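PDB 4RUW: Endonuclease/exonuclease/phosphatase from Beutenbergia cavernae DSM 12333, which is of unknown function but belongs to the endonuclease/exonuclease/phosphatase family of DNase I-like alpha/beta folds and carries a bound zinc ion. Local coordinates for residues A[60-65]-A[319-324]; A[75-80]-A[112-117]; A[95-100]-A[108-113]; A[126-131]-A[144-149]. All coordinates share one frame; numbering follows the deposited sequence.

Contact 1 of 4, residues A[60-65]-A[319-324]; sequences TWNIHT and SDHLGV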
loop_
_atom_site.group_PDB
_atom_site.type_symbol
_atom_site.label_atom_id
_atom_site.label_comp_id
_atom_site.label_asym_id
_atom_site.label_seq_id
_atom_site.Cartn_x
_atom_site.Cartn_y
_atom_site.Cartn_z
ATOM N N THR A 60 -5.163 5.385 5.068
ATOM C CA THR A 60 -3.778 5.624 5.454
ATOM C C THR A 60 -3.406 7.075 5.173
ATOM O O THR A 60 -3.849 7.650 4.174
ATOM C CB THR A 60 -2.782 4.645 4.758
ATOM O OG1 THR A 60 -1.479 4.781 5.342
ATOM C CG2 THR A 60 -2.688 4.898 3.267
ATOM N N TRP A 61 -2.594 7.663 6.043
ATOM C CA TRP A 61 -2.242 9.062 5.882
ATOM C C TRP A 61 -0.930 9.395 6.561
ATOM O O TRP A 61 -0.770 9.179 7.762
ATOM C CB TRP A 61 -3.336 9.944 6.490
ATOM C CG TRP A 61 -3.365 11.371 6.034
ATOM C CD1 TRP A 61 -2.630 11.951 5.030
ATOM C CD2 TRP A 61 -4.196 12.412 6.570
ATOM N NE1 TRP A 61 -2.959 13.288 4.917
ATOM C CE2 TRP A 61 -3.921 13.590 5.850
ATOM C CE3 TRP A 61 -5.153 12.460 7.591
ATOM C CZ2 TRP A 61 -4.568 14.796 6.113
ATOM C CZ3 TRP A 61 -5.788 13.651 7.853
ATOM C CH2 TRP A 61 -5.492 14.806 7.119
ATOM N N ASN A 62 -0.005 9.965 5.798
ATOM C CA ASN A 62 1.188 10.570 6.364
ATOM C C ASN A 62 0.796 11.992 6.743
ATOM O O ASN A 62 0.518 12.814 5.867
ATOM C CB ASN A 62 2.311 10.551 5.332
ATOM C CG ASN A 62 3.590 11.195 5.837
ATOM O OD1 ASN A 62 3.563 12.121 6.647
ATOM N ND2 ASN A 62 4.729 10.707 5.348
ATOM N N ILE A 63 0.730 12.262 8.044
ATOM C CA ILE A 63 0.166 13.518 8.522
ATOM C C ILE A 63 1.187 14.630 8.733
ATOM O O ILE A 63 0.813 15.719 9.175
ATOM C CB ILE A 63 -0.660 13.333 9.824
ATOM C CG1 ILE A 63 0.236 12.963 11.021
ATOM C CG2 ILE A 63 -1.774 12.322 9.601
ATOM C CD1 ILE A 63 -0.446 13.150 12.374
ATOM N N HIS A 64 2.464 14.366 8.438
ATOM C CA HIS A 64 3.500 15.399 8.539
ATOM C C HIS A 64 3.482 16.081 9.922
ATOM O O HIS A 64 3.548 17.310 10.027
ATOM C CB HIS A 64 3.313 16.432 7.420
ATOM C CG HIS A 64 4.469 17.373 7.252
ATOM N ND1 HIS A 64 4.365 18.728 7.469
ATOM C CD2 HIS A 64 5.752 17.146 6.877
ATOM C CE1 HIS A 64 5.538 19.302 7.243
ATOM N NE2 HIS A 64 6.394 18.361 6.886
ATOM N N THR A 65 3.406 15.275 10.982
ATOM C CA THR A 65 3.314 15.774 12.366
ATOM C C THR A 65 2.238 16.838 12.574
ATOM O O THR A 65 2.363 17.694 13.454
ATOM C CB THR A 65 4.678 16.256 12.933
ATOM O OG1 THR A 65 5.210 17.333 12.149
ATOM C CG2 THR A 65 5.670 15.119 12.949
ATOM N N SER A 319 -1.966 18.401 5.196
ATOM C CA SER A 319 -0.682 17.702 5.231
ATOM C C SER A 319 -0.032 17.787 3.858
ATOM O O SER A 319 -0.699 18.109 2.875
ATOM C CB SER A 319 -0.871 16.230 5.614
ATOM O OG SER A 319 0.356 15.525 5.470
ATOM N N ASP A 320 1.265 17.504 3.778
ATOM C CA ASP A 320 1.917 17.446 2.475
ATOM C C ASP A 320 1.696 16.119 1.736
ATOM O O ASP A 320 2.138 15.968 0.594
ATOM C CB ASP A 320 3.405 17.837 2.554
ATOM C CG ASP A 320 4.244 16.863 3.358
ATOM O OD1 ASP A 320 3.697 15.960 4.020
ATOM O OD2 ASP A 320 5.477 17.026 3.330
ATOM N N HIS A 321 1.013 15.168 2.382
ATOM C CA HIS A 321 0.486 13.986 1.695
ATOM C C HIS A 321 -1.026 14.025 1.760
ATOM O O HIS A 321 -1.592 14.602 2.695
ATOM C CB HIS A 321 0.931 12.685 2.369
ATOM C CG HIS A 321 2.379 12.348 2.180
ATOM N ND1 HIS A 321 2.799 11.198 1.542
ATOM C CD2 HIS A 321 3.504 12.999 2.561
ATOM C CE1 HIS A 321 4.120 11.162 1.530
ATOM N NE2 HIS A 321 4.571 12.243 2.140
ATOM N N LEU A 322 -1.667 13.366 0.801
ATOM C CA LEU A 322 -3.102 13.141 0.834
ATOM C C LEU A 322 -3.414 11.815 1.512
ATOM O O LEU A 322 -2.699 10.830 1.332
ATOM C CB LEU A 322 -3.675 13.099 -0.582
ATOM C CG LEU A 322 -3.502 14.361 -1.426
ATOM C CD1 LEU A 322 -4.075 14.122 -2.816
ATOM C CD2 LEU A 322 -4.151 15.586 -0.769
ATOM N N GLY A 323 -4.502 11.787 2.270
ATOM C CA GLY A 323 -5.002 10.534 2.802
ATOM C C GLY A 323 -5.569 9.663 1.691
ATOM O O GLY A 323 -6.132 10.167 0.718
ATOM N N VAL A 324 -5.405 8.353 1.826
ATOM C CA VAL A 324 -5.962 7.388 0.879
ATOM C C VAL A 324 -7.039 6.612 1.626
ATOM O O VAL A 324 -6.776 6.049 2.697
ATOM C CB VAL A 324 -4.876 6.415 0.353
ATOM C CG1 VAL A 324 -5.491 5.370 -0.567
ATOM C CG2 VAL A 324 -3.760 7.179 -0.349
HETATM O O HOH W 1 -0.680 9.868 3.022
HETATM O O HOH W 2 5.175 14.247 5.565
#
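Thr60 and Val324 form the antiparallel, hydrogen-bonded pair that joins strand 55-62 to the first residue of strand 324-330, in one of the two sheets of the DNase I-like sandwich. Both backbone bonds are 2.9 Å, Thr60 N to Val324 O and Val324 N to Thr60 O, and on one face of the sheet Thr60 CG2 lies alongside Val324 CB. One residue on, the Trp61 indole lies against the bend of the incoming chain: Gly323 CA makes a CH-pi contact over its five-membered ring, and NE1 donates to His321 O at 2.9 Å, with the oxygen in the ring plane although the donor stands 51° out of the carbonyl plane. Ser-Asp-His at 319-321 is a familiar family sequence; in DNase I-like relatives the histidine and the asparagine matching Asn62 line the active site, and these residues probably do likewise. Here the Asn62 amide stacks on the His321 ring with planes 12° apart, and Asn62 CB sits over the ring face, 3.8 Å from its centroid. CG anti to the backbone N (chi1 179°) lays the amide there. Asp235 holds Asn62 ND2 and Asp296 holds His321 ND1, which fixes the rotation of both groups. Ser319 OG works in two directions, donating to Asn62 O at 2.7 Å on a lone pair and accepting from His321 N in an ST turn. Asn62 OD1 makes an Asx turn with His64 N, and a water links the same OD1 to Asp320 OD1. Over a face of the His64 ring comes Asp320 OD2, 3.6 Å from CD2.

Contact 2 of 4, residues A[75-80]-A[112-117]; sequences VDEPRI and ARLAEL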
loop_
_atom_site.group_PDB
_atom_site.type_symbol
_atom_site.label_atom_id
_atom_site.label_comp_id
_atom_site.label_asym_id
_atom_site.label_seq_id
_atom_site.Cartn_x
_atom_site.Cartn_y
_atom_site.Cartn_z
ATOM N N VAL A 75 1.335 23.455 14.933
ATOM C CA VAL A 75 0.979 22.050 15.084
ATOM C C VAL A 75 -0.536 21.959 15.250
ATOM O O VAL A 75 -1.089 22.517 16.201
ATOM C CB VAL A 75 1.693 21.429 16.291
ATOM C CG1 VAL A 75 1.383 19.951 16.381
ATOM C CG2 VAL A 75 3.203 21.660 16.192
ATOM N N ASP A 76 -1.209 21.259 14.338
ATOM C CA ASP A 76 -2.661 21.379 14.202
ATOM C C ASP A 76 -3.355 20.012 14.127
ATOM O O ASP A 76 -3.939 19.631 13.102
ATOM C CB ASP A 76 -2.969 22.218 12.956
ATOM C CG ASP A 76 -4.409 22.729 12.906
ATOM O OD1 ASP A 76 -5.273 22.277 13.682
ATOM O OD2 ASP A 76 -4.688 23.599 12.057
ATOM N N GLU A 77 -3.297 19.269 15.224
ATOM C CA GLU A 77 -4.004 18.002 15.290
ATOM C C GLU A 77 -5.512 18.092 14.973
ATOM O O GLU A 77 -6.058 17.170 14.376
ATOM C CB GLU A 77 -3.779 17.311 16.635
ATOM C CG GLU A 77 -2.344 16.857 16.880
ATOM C CD GLU A 77 -1.493 17.873 17.606
ATOM O OE1 GLU A 77 -1.917 19.040 17.716
ATOM O OE2 GLU A 77 -0.390 17.499 18.067
ATOM N N PRO A 78 -6.199 19.184 15.372
ATOM C CA PRO A 78 -7.637 19.215 15.053
ATOM C C PRO A 78 -7.949 19.156 13.566
ATOM O O PRO A 78 -8.952 18.589 13.162
ATOM C CB PRO A 78 -8.097 20.557 15.636
ATOM C CG PRO A 78 -7.189 20.761 16.789
ATOM C CD PRO A 78 -5.844 20.254 16.324
ATOM N N ARG A 79 -7.103 19.734 12.751
ATOM C CA ARG A 79 -7.305 19.732 11.329
ATOM C C ARG A 79 -7.170 18.291 10.775
ATOM O O ARG A 79 -7.933 17.865 9.982
ATOM C CB ARG A 79 -6.297 20.683 10.732
ATOM C CG ARG A 79 -6.687 21.233 9.443
ATOM C CD ARG A 79 -5.782 22.365 9.044
ATOM N NE ARG A 79 -5.964 22.577 7.641
ATOM C CZ ARG A 79 -5.221 23.355 6.898
ATOM N NH1 ARG A 79 -4.216 24.019 7.407
ATOM N NH2 ARG A 79 -5.473 23.469 5.643
ATOM N N ILE A 80 -6.192 17.550 11.270
ATOM C CA ILE A 80 -6.019 16.144 10.931
ATOM C C ILE A 80 -7.236 15.335 11.399
ATOM O O ILE A 80 -7.807 14.539 10.646
ATOM C CB ILE A 80 -4.722 15.589 11.578
ATOM C CG1 ILE A 80 -3.477 16.324 11.049
ATOM C CG2 ILE A 80 -4.613 14.073 11.394
ATOM C CD1 ILE A 80 -3.306 16.293 9.548
ATOM N N ALA A 112 -1.745 11.070 22.014
ATOM C CA ALA A 112 -2.722 11.373 23.049
ATOM C C ALA A 112 -3.680 12.465 22.586
ATOM O O ALA A 112 -4.880 12.412 22.862
ATOM C CB ALA A 112 -2.030 11.777 24.331
ATOM N N ARG A 113 -3.160 13.458 21.874
ATOM C CA ARG A 113 -4.002 14.545 21.399
ATOM C C ARG A 113 -4.991 14.061 20.329
ATOM O O ARG A 113 -6.173 14.414 20.348
ATOM C CB ARG A 113 -3.134 15.697 20.888
ATOM C CG ARG A 113 -3.913 16.877 20.338
ATOM C CD ARG A 113 -4.924 17.429 21.327
ATOM N NE ARG A 113 -5.483 18.678 20.815
ATOM C CZ ARG A 113 -6.683 19.157 21.122
ATOM N NH1 ARG A 113 -7.477 18.501 21.957
ATOM N NH2 ARG A 113 -7.086 20.294 20.577
ATOM N N LEU A 114 -4.509 13.243 19.399
ATOM C CA LEU A 114 -5.389 12.688 18.377
ATOM C C LEU A 114 -6.463 11.795 19.004
ATOM O O LEU A 114 -7.627 11.849 18.618
ATOM C CB LEU A 114 -4.594 11.945 17.303
ATOM C CG LEU A 114 -3.752 12.831 16.392
ATOM C CD1 LEU A 114 -2.718 11.991 15.656
ATOM C CD2 LEU A 114 -4.669 13.574 15.413
ATOM N N ALA A 115 -6.075 10.999 19.994
ATOM C CA ALA A 115 -7.035 10.157 20.703
ATOM C C ALA A 115 -8.101 11.001 21.404
ATOM O O ALA A 115 -9.280 10.667 21.376
ATOM C CB ALA A 115 -6.328 9.267 21.698
ATOM N N GLU A 116 -7.691 12.110 22.012
ATOM C CA GLU A 116 -8.643 12.993 22.672
ATOM C C GLU A 116 -9.638 13.573 21.664
ATOM O O GLU A 116 -10.841 13.607 21.910
ATOM C CB GLU A 116 -7.895 14.116 23.387
ATOM C CG GLU A 116 -8.793 15.129 24.051
ATOM C CD GLU A 116 -8.007 16.191 24.777
ATOM O OE1 GLU A 116 -7.097 16.798 24.163
ATOM O OE2 GLU A 116 -8.289 16.400 25.972
ATOM N N LEU A 117 -9.126 14.011 20.523
ATOM C CA LEU A 117 -9.955 14.629 19.497
ATOM C C LEU A 117 -10.946 13.674 18.835
ATOM O O LEU A 117 -11.979 14.112 18.328
ATOM C CB LEU A 117 -9.072 15.268 18.424
ATOM C CG LEU A 117 -8.347 16.543 18.853
ATOM C CD1 LEU A 117 -7.143 16.771 17.963
ATOM C CD2 LEU A 117 -9.296 17.734 18.806
#
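Glu77 meets helix 110-118 with its aliphatic base: CB lies 3.7 Å from Arg113 CG and the same distance from Leu117 CD1. That leucine methyl also presses on the backbone between Glu77 and Pro78. Deeper in, Leu114 CD2 reaches Ile80 CG2 at 4.1 Å and packs against the carbonyl oxygen of Glu77. Toward the surface the Pro78 ring crosses the Arg113 side chain at about a right angle, its CG 3.8 Å from NH2. No hydrogen bond spans the two segments; the fit is mostly aliphatic packing, with some backbone and guanidinium atoms.

Polar ends pair within their segment or nearby. Glu77 bends at chi2 (92°), and its OE2 accepts from Gln110 NE2, one turn before Arg113. The Arg113 chain leaves its backbone extended and then bends at chi2 (55°), which brings the guanidinium over Leu117 CD2 and lets NH1 form a salt bridge with Glu116 OE1 at 2.8 Å. At the start of the other helix Asp76 is the N-cap, its OD1 taking Arg79 N in a long bond of 3.3 Å, while the Arg79 guanidinium makes salt bridges to Asp70 and Asp315. Farther along helix 77-87, Arg85 reaches back to Leu117 O. The two helices thus sit next to each other against the sheet: Ile80 rests on Trp61 of strand 55-62 and on Ile63 just beyond it, and Leu114 approaches Ile63 and Val97 of the adjacent strand 91-98.

Contact 3 of 4, residues A[95-100]-A[108-113]; sequences NEVHRD and GDQPAR. With ZN (zinc ion), chain B.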
loop_
_atom_site.group_PDB
_atom_site.type_symbol
_atom_site.label_atom_id
_atom_site.label_comp_id
_atom_site.label_asym_id
_atom_site.label_seq_id
_atom_site.Cartn_x
_atom_site.Cartn_y
_atom_site.Cartn_z
ATOM N N ASN A 95 1.184 7.881 9.499
ATOM C CA ASN A 95 2.638 8.017 9.529
ATOM C C ASN A 95 3.018 9.418 9.994
ATOM O O ASN A 95 2.218 10.363 9.852
ATOM C CB ASN A 95 3.258 7.791 8.140
ATOM C CG ASN A 95 2.852 6.468 7.497
ATOM O OD1 ASN A 95 2.529 6.436 6.315
ATOM N ND2 ASN A 95 2.912 5.376 8.252
ATOM N N GLU A 96 4.228 9.558 10.527
ATOM C CA GLU A 96 4.764 10.844 10.968
ATOM C C GLU A 96 3.955 11.444 12.114
ATOM O O GLU A 96 3.549 12.605 12.076
ATOM C CB GLU A 96 4.888 11.822 9.800
ATOM C CG GLU A 96 5.948 11.427 8.792
ATOM C CD GLU A 96 7.335 11.392 9.405
ATOM O OE1 GLU A 96 7.815 12.457 9.846
ATOM O OE2 GLU A 96 7.940 10.300 9.456
ATOM N N VAL A 97 3.745 10.633 13.144
ATOM C CA VAL A 97 3.108 11.069 14.365
ATOM C C VAL A 97 4.190 11.104 15.440
ATOM O O VAL A 97 4.840 10.088 15.695
ATOM C CB VAL A 97 1.977 10.092 14.791
ATOM C CG1 VAL A 97 1.251 10.636 16.012
ATOM C CG2 VAL A 97 1.006 9.827 13.648
ATOM N N HIS A 98 4.408 12.271 16.043
ATOM C CA HIS A 98 5.461 12.402 17.049
ATOM C C HIS A 98 4.933 12.260 18.464
ATOM O O HIS A 98 3.779 12.583 18.761
ATOM C CB HIS A 98 6.225 13.726 16.925
ATOM C CG HIS A 98 7.263 13.713 15.843
ATOM N ND1 HIS A 98 8.287 14.642 15.801
ATOM C CD2 HIS A 98 7.427 12.889 14.786
ATOM C CE1 HIS A 98 9.046 14.367 14.737
ATOM N NE2 HIS A 98 8.546 13.324 14.115
ATOM N N ARG A 99 5.797 11.762 19.337
ATOM C CA ARG A 99 5.528 11.782 20.754
ATOM C C ARG A 99 6.786 12.351 21.396
ATOM O O ARG A 99 7.778 11.641 21.590
ATOM C CB ARG A 99 5.195 10.380 21.263
ATOM C CG ARG A 99 4.849 10.339 22.739
ATOM C CD ARG A 99 3.884 9.217 23.059
ATOM N NE ARG A 99 4.520 7.904 23.057
ATOM C CZ ARG A 99 3.856 6.761 23.207
ATOM N NH1 ARG A 99 2.539 6.771 23.354
ATOM N NH2 ARG A 99 4.503 5.606 23.202
ATOM N N ASP A 100 6.751 13.653 21.674
ATOM C CA ASP A 100 7.942 14.413 22.062
ATOM C C ASP A 100 7.832 14.969 23.471
ATOM O O ASP A 100 6.774 15.459 23.863
ATOM C CB ASP A 100 8.139 15.637 21.164
ATOM C CG ASP A 100 8.347 15.306 19.706
ATOM O OD1 ASP A 100 8.782 14.178 19.351
ATOM O OD2 ASP A 100 8.081 16.219 18.890
ATOM N N GLY A 108 4.863 17.744 21.162
ATOM C CA GLY A 108 4.103 17.202 22.272
ATOM C C GLY A 108 3.683 15.760 22.046
ATOM O O GLY A 108 4.267 15.052 21.228
ATOM N N ASP A 109 2.662 15.326 22.774
ATOM C CA ASP A 109 2.177 13.950 22.714
ATOM C C ASP A 109 1.066 13.852 21.667
ATOM O O ASP A 109 -0.126 13.905 21.988
ATOM C CB ASP A 109 1.659 13.529 24.095
ATOM C CG ASP A 109 1.400 12.033 24.212
ATOM O OD1 ASP A 109 1.202 11.357 23.179
ATOM O OD2 ASP A 109 1.367 11.539 25.360
ATOM N N GLN A 110 1.448 13.705 20.404
ATOM C CA GLN A 110 0.438 13.705 19.346
ATOM C C GLN A 110 -0.538 12.524 19.395
ATOM O O GLN A 110 -1.722 12.715 19.133
ATOM C CB GLN A 110 1.070 13.863 17.960
ATOM C CG GLN A 110 1.975 15.077 17.870
ATOM C CD GLN A 110 2.275 15.457 16.443
ATOM O OE1 GLN A 110 2.903 14.700 15.702
ATOM N NE2 GLN A 110 1.823 16.639 16.045
ATOM N N PRO A 111 -0.062 11.307 19.732
ATOM C CA PRO A 111 -1.049 10.223 19.821
ATOM C C PRO A 111 -2.127 10.509 20.871
ATOM O O PRO A 111 -3.303 10.241 20.624
ATOM C CB PRO A 111 -0.200 9.009 20.223
ATOM C CG PRO A 111 1.153 9.320 19.694
ATOM C CD PRO A 111 1.314 10.794 19.877
ATOM N N ALA A 112 -1.745 11.070 22.014
ATOM C CA ALA A 112 -2.722 11.373 23.049
ATOM C C ALA A 112 -3.680 12.465 22.586
ATOM O O ALA A 112 -4.880 12.412 22.862
ATOM C CB ALA A 112 -2.030 11.777 24.331
ATOM N N ARG A 113 -3.160 13.458 21.874
ATOM C CA ARG A 113 -4.002 14.545 21.399
ATOM C C ARG A 113 -4.991 14.061 20.329
ATOM O O ARG A 113 -6.173 14.414 20.348
ATOM C CB ARG A 113 -3.134 15.697 20.888
ATOM C CG ARG A 113 -3.913 16.877 20.338
ATOM C CD ARG A 113 -4.924 17.429 21.327
ATOM N NE ARG A 113 -5.483 18.678 20.815
ATOM C CZ ARG A 113 -6.683 19.157 21.122
ATOM N NH1 ARG A 113 -7.477 18.501 21.957
ATOM N NH2 ARG A 113 -7.086 20.294 20.577
HETATM ZN ZN ZN B . 8.508 16.190 17.026
HETATM O O HOH W 3 0.722 8.849 23.752
#
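Gly108 O has one firm partner, Asp100 N, which donates to it at 2.9 Å and 171° from well above the carbonyl plane, with a CA-H...O contact from Arg99 CA and a weak bond from Gln110 N of its own segment besides. The carbonyl of His98 is the next acceptor, taking Gln110 N at 3.1 Å while Pro111 CD packs against it. The Gln110 side chain reaches the same residue: its CG lies anti to the carbonyl carbon (chi1 -54°), the chain runs on extended past the His98 carbonyl, and OE1 receives His98 N at 2.9 Å, in the amide plane on a lone pair. NE2 donates to Thr65 O, which holds the amide at both ends. Val97 CG1 touches Gln110 CB and slides past the Pro111 ring, 3.9 Å from CD.

Here the end of strand 91-98 packs against the first turn of helix 110-118, whose N-cap is Asp109; OD1 takes Ala112 N. Arg99 lies beside Asp109 without a salt bridge, its CD 3.4 Å from OD1, and a water joins NH1 to that carboxylate oxygen.

His98 ND1 (2.0 Å) and Asp100 OD2 (1.9 Å) bind the zinc ion, with His107 and His137 completing the site. Asp100 OD1 accepts from Ser146 N. Because His98 N is held by the Gln110 side chain and Asp100 N by Gly108 O, the start of the helix probably serves as a second shell that steadies the backbone carrying two zinc ligands.

Contact 4 of 4, residues A[126-131]-A[144-149]; sequences TWFGLT and GSSNGN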
loop_
_atom_site.group_PDB
_atom_site.type_symbol
_atom_site.label_atom_id
_atom_site.label_comp_id
_atom_site.label_asym_id
_atom_site.label_seq_id
_atom_site.Cartn_x
_atom_site.Cartn_y
_atom_site.Cartn_z
ATOM N N THR A 126 -6.174 2.705 20.071
ATOM C CA THR A 126 -5.040 3.326 19.403
ATOM C C THR A 126 -3.745 2.637 19.807
ATOM O O THR A 126 -3.594 2.207 20.954
ATOM C CB THR A 126 -4.917 4.813 19.776
ATOM O OG1 THR A 126 -4.618 4.933 21.172
ATOM C CG2 THR A 126 -6.198 5.563 19.448
ATOM N N TRP A 127 -2.811 2.547 18.866
ATOM C CA TRP A 127 -1.497 2.009 19.171
ATOM C C TRP A 127 -0.422 2.823 18.468
ATOM O O TRP A 127 -0.533 3.110 17.280
ATOM C CB TRP A 127 -1.380 0.541 18.750
ATOM C CG TRP A 127 -0.287 -0.140 19.497
ATOM C CD1 TRP A 127 1.051 -0.074 19.237
ATOM C CD2 TRP A 127 -0.429 -0.945 20.672
ATOM N NE1 TRP A 127 1.747 -0.802 20.167
ATOM C CE2 TRP A 127 0.862 -1.350 21.060
ATOM C CE3 TRP A 127 -1.526 -1.371 21.426
ATOM C CZ2 TRP A 127 1.090 -2.164 22.170
ATOM C CZ3 TRP A 127 -1.300 -2.175 22.530
ATOM C CH2 TRP A 127 -0.004 -2.564 22.891
ATOM N N PHE A 128 0.621 3.178 19.210
ATOM C CA PHE A 128 1.764 3.914 18.682
ATOM C C PHE A 128 2.945 2.953 18.557
ATOM O O PHE A 128 3.351 2.319 19.543
ATOM C CB PHE A 128 2.105 5.049 19.652
ATOM C CG PHE A 128 3.356 5.829 19.317
ATOM C CD1 PHE A 128 3.302 6.925 18.473
ATOM C CD2 PHE A 128 4.578 5.507 19.899
ATOM C CE1 PHE A 128 4.437 7.678 18.203
ATOM C CE2 PHE A 128 5.720 6.255 19.625
ATOM C CZ PHE A 128 5.648 7.339 18.779
ATOM N N GLY A 129 3.489 2.833 17.349
ATOM C CA GLY A 129 4.626 1.965 17.101
ATOM C C GLY A 129 5.857 2.799 16.820
ATOM O O GLY A 129 5.988 3.375 15.742
ATOM N N LEU A 130 6.753 2.870 17.795
ATOM C CA LEU A 130 7.951 3.684 17.699
ATOM C C LEU A 130 8.803 3.340 16.479
ATOM O O LEU A 130 9.059 2.165 16.214
ATOM C CB LEU A 130 8.775 3.465 18.964
ATOM C CG LEU A 130 10.114 4.180 19.061
ATOM C CD1 LEU A 130 9.909 5.670 19.156
ATOM C CD2 LEU A 130 10.890 3.652 20.262
ATOM N N THR A 131 9.262 4.367 15.762
ATOM C CA THR A 131 10.194 4.172 14.653
ATOM C C THR A 131 11.574 4.787 14.897
ATOM O O THR A 131 12.567 4.306 14.354
ATOM C CB THR A 131 9.665 4.743 13.306
ATOM O OG1 THR A 131 9.777 6.169 13.304
ATOM C CG2 THR A 131 8.223 4.346 13.058
ATOM N N GLY A 144 14.484 13.408 23.821
ATOM C CA GLY A 144 13.182 12.949 24.254
ATOM C C GLY A 144 12.116 12.991 23.174
ATOM O O GLY A 144 10.937 12.789 23.465
ATOM N N SER A 145 12.515 13.252 21.932
ATOM C CA SER A 145 11.559 13.233 20.830
ATOM C C SER A 145 11.436 11.828 20.247
ATOM O O SER A 145 12.319 10.988 20.418
ATOM C CB SER A 145 11.964 14.233 19.746
ATOM O OG SER A 145 13.241 13.932 19.205
ATOM N N SER A 146 10.337 11.567 19.561
ATOM C CA SER A 146 10.168 10.284 18.899
ATOM C C SER A 146 9.150 10.377 17.786
ATOM O O SER A 146 8.258 11.221 17.817
ATOM C CB SER A 146 9.739 9.198 19.888
ATOM O OG SER A 146 8.394 9.357 20.297
ATOM N N ASN A 147 9.318 9.509 16.797
ATOM C CA ASN A 147 8.350 9.343 15.731
ATOM C C ASN A 147 7.765 7.946 15.792
ATOM O O ASN A 147 8.451 6.991 16.174
ATOM C CB ASN A 147 8.998 9.553 14.364
ATOM C CG ASN A 147 7.994 9.441 13.240
ATOM O OD1 ASN A 147 7.184 10.330 13.048
ATOM N ND2 ASN A 147 8.000 8.316 12.536
ATOM N N GLY A 148 6.499 7.822 15.411
ATOM C CA GLY A 148 5.871 6.525 15.295
ATOM C C GLY A 148 4.901 6.424 14.133
ATOM O O GLY A 148 4.474 7.439 13.555
ATOM N N ASN A 149 4.570 5.184 13.786
ATOM C CA ASN A 149 3.379 4.875 13.013
ATOM C C ASN A 149 2.258 4.569 13.991
ATOM O O ASN A 149 2.512 4.013 15.054
ATOM C CB ASN A 149 3.650 3.686 12.104
ATOM C CG ASN A 149 4.767 3.962 11.138
ATOM O OD1 ASN A 149 4.752 4.981 10.442
ATOM N ND2 ASN A 149 5.759 3.080 11.101
HETATM O O HOH W 4 5.798 1.417 13.572
#
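Ser146 comes first, its CB 3.6 Å from Leu130 CD1 and its OG close to Phe128 CZ. With chi1 73° OG is turned so as to reach Arg99 O, its hydrogen-bond partner just past the end of neighbouring strand 91-98, while Arg99 makes a cation-pi contact with the Phe128 ring.

Asn147 binds Thr131 twice. Its carbonyl takes Thr131 N at 2.8 Å and 173°, and its ND2 donates to Thr131 OG1 at 2.9 Å, nearly straight and with the hydroxyl in the amide plane. The same OG1 has a weak bond to Arg178 O. These pairs stitch strand 125-133, the outermost on this side of the six-stranded sheet, to strand 146-153; the chain between them swings out to supply the zinc ligand His137. The short strand axes approach to 4.3 Å at 126°, a strongly twisted antiparallel pair.

Gly148 faces Leu130 as a non-hydrogen-bonded pair. Having no side chain, it leaves room for the Phe128 ring to come in obliquely against its backbone, CE1 3.4 Å from Gly148 CA.

At Asn149 the pairing with Gly129 is hydrogen-bonded in both directions, Gly129 N to Asn149 O at 2.8 Å and Asn149 N to Gly129 O at 3.0 Å. The Asn149 amide is held by Asn95 at OD1; its ND2 lies 3.4 Å from Thr131 CG2 and donates to a water that in turn donates to Gly129 O.

From the N terminus, the end of strand 55-62 opens contact 1, which closes only when the chain returns at 319-324; the other three contacts all fall within that long loop. Helix 77-87 opens contact 2, strand 91-98 then opens contact 3, and both end on helix 110-118, sharing Ala112 and Arg113, with contact 3 the inner one. Contact 4 follows in series and closes a short loop. Across the sheet, contact 1 joins strands 55-62 and 324-330, contact 3 ties strand 91-98 to the helix, and contact 4 adds the outer strand. Thr65 N to Glu96 O links contacts 1 and 3; Val97 O to Gly148 N links contacts 3 and 4.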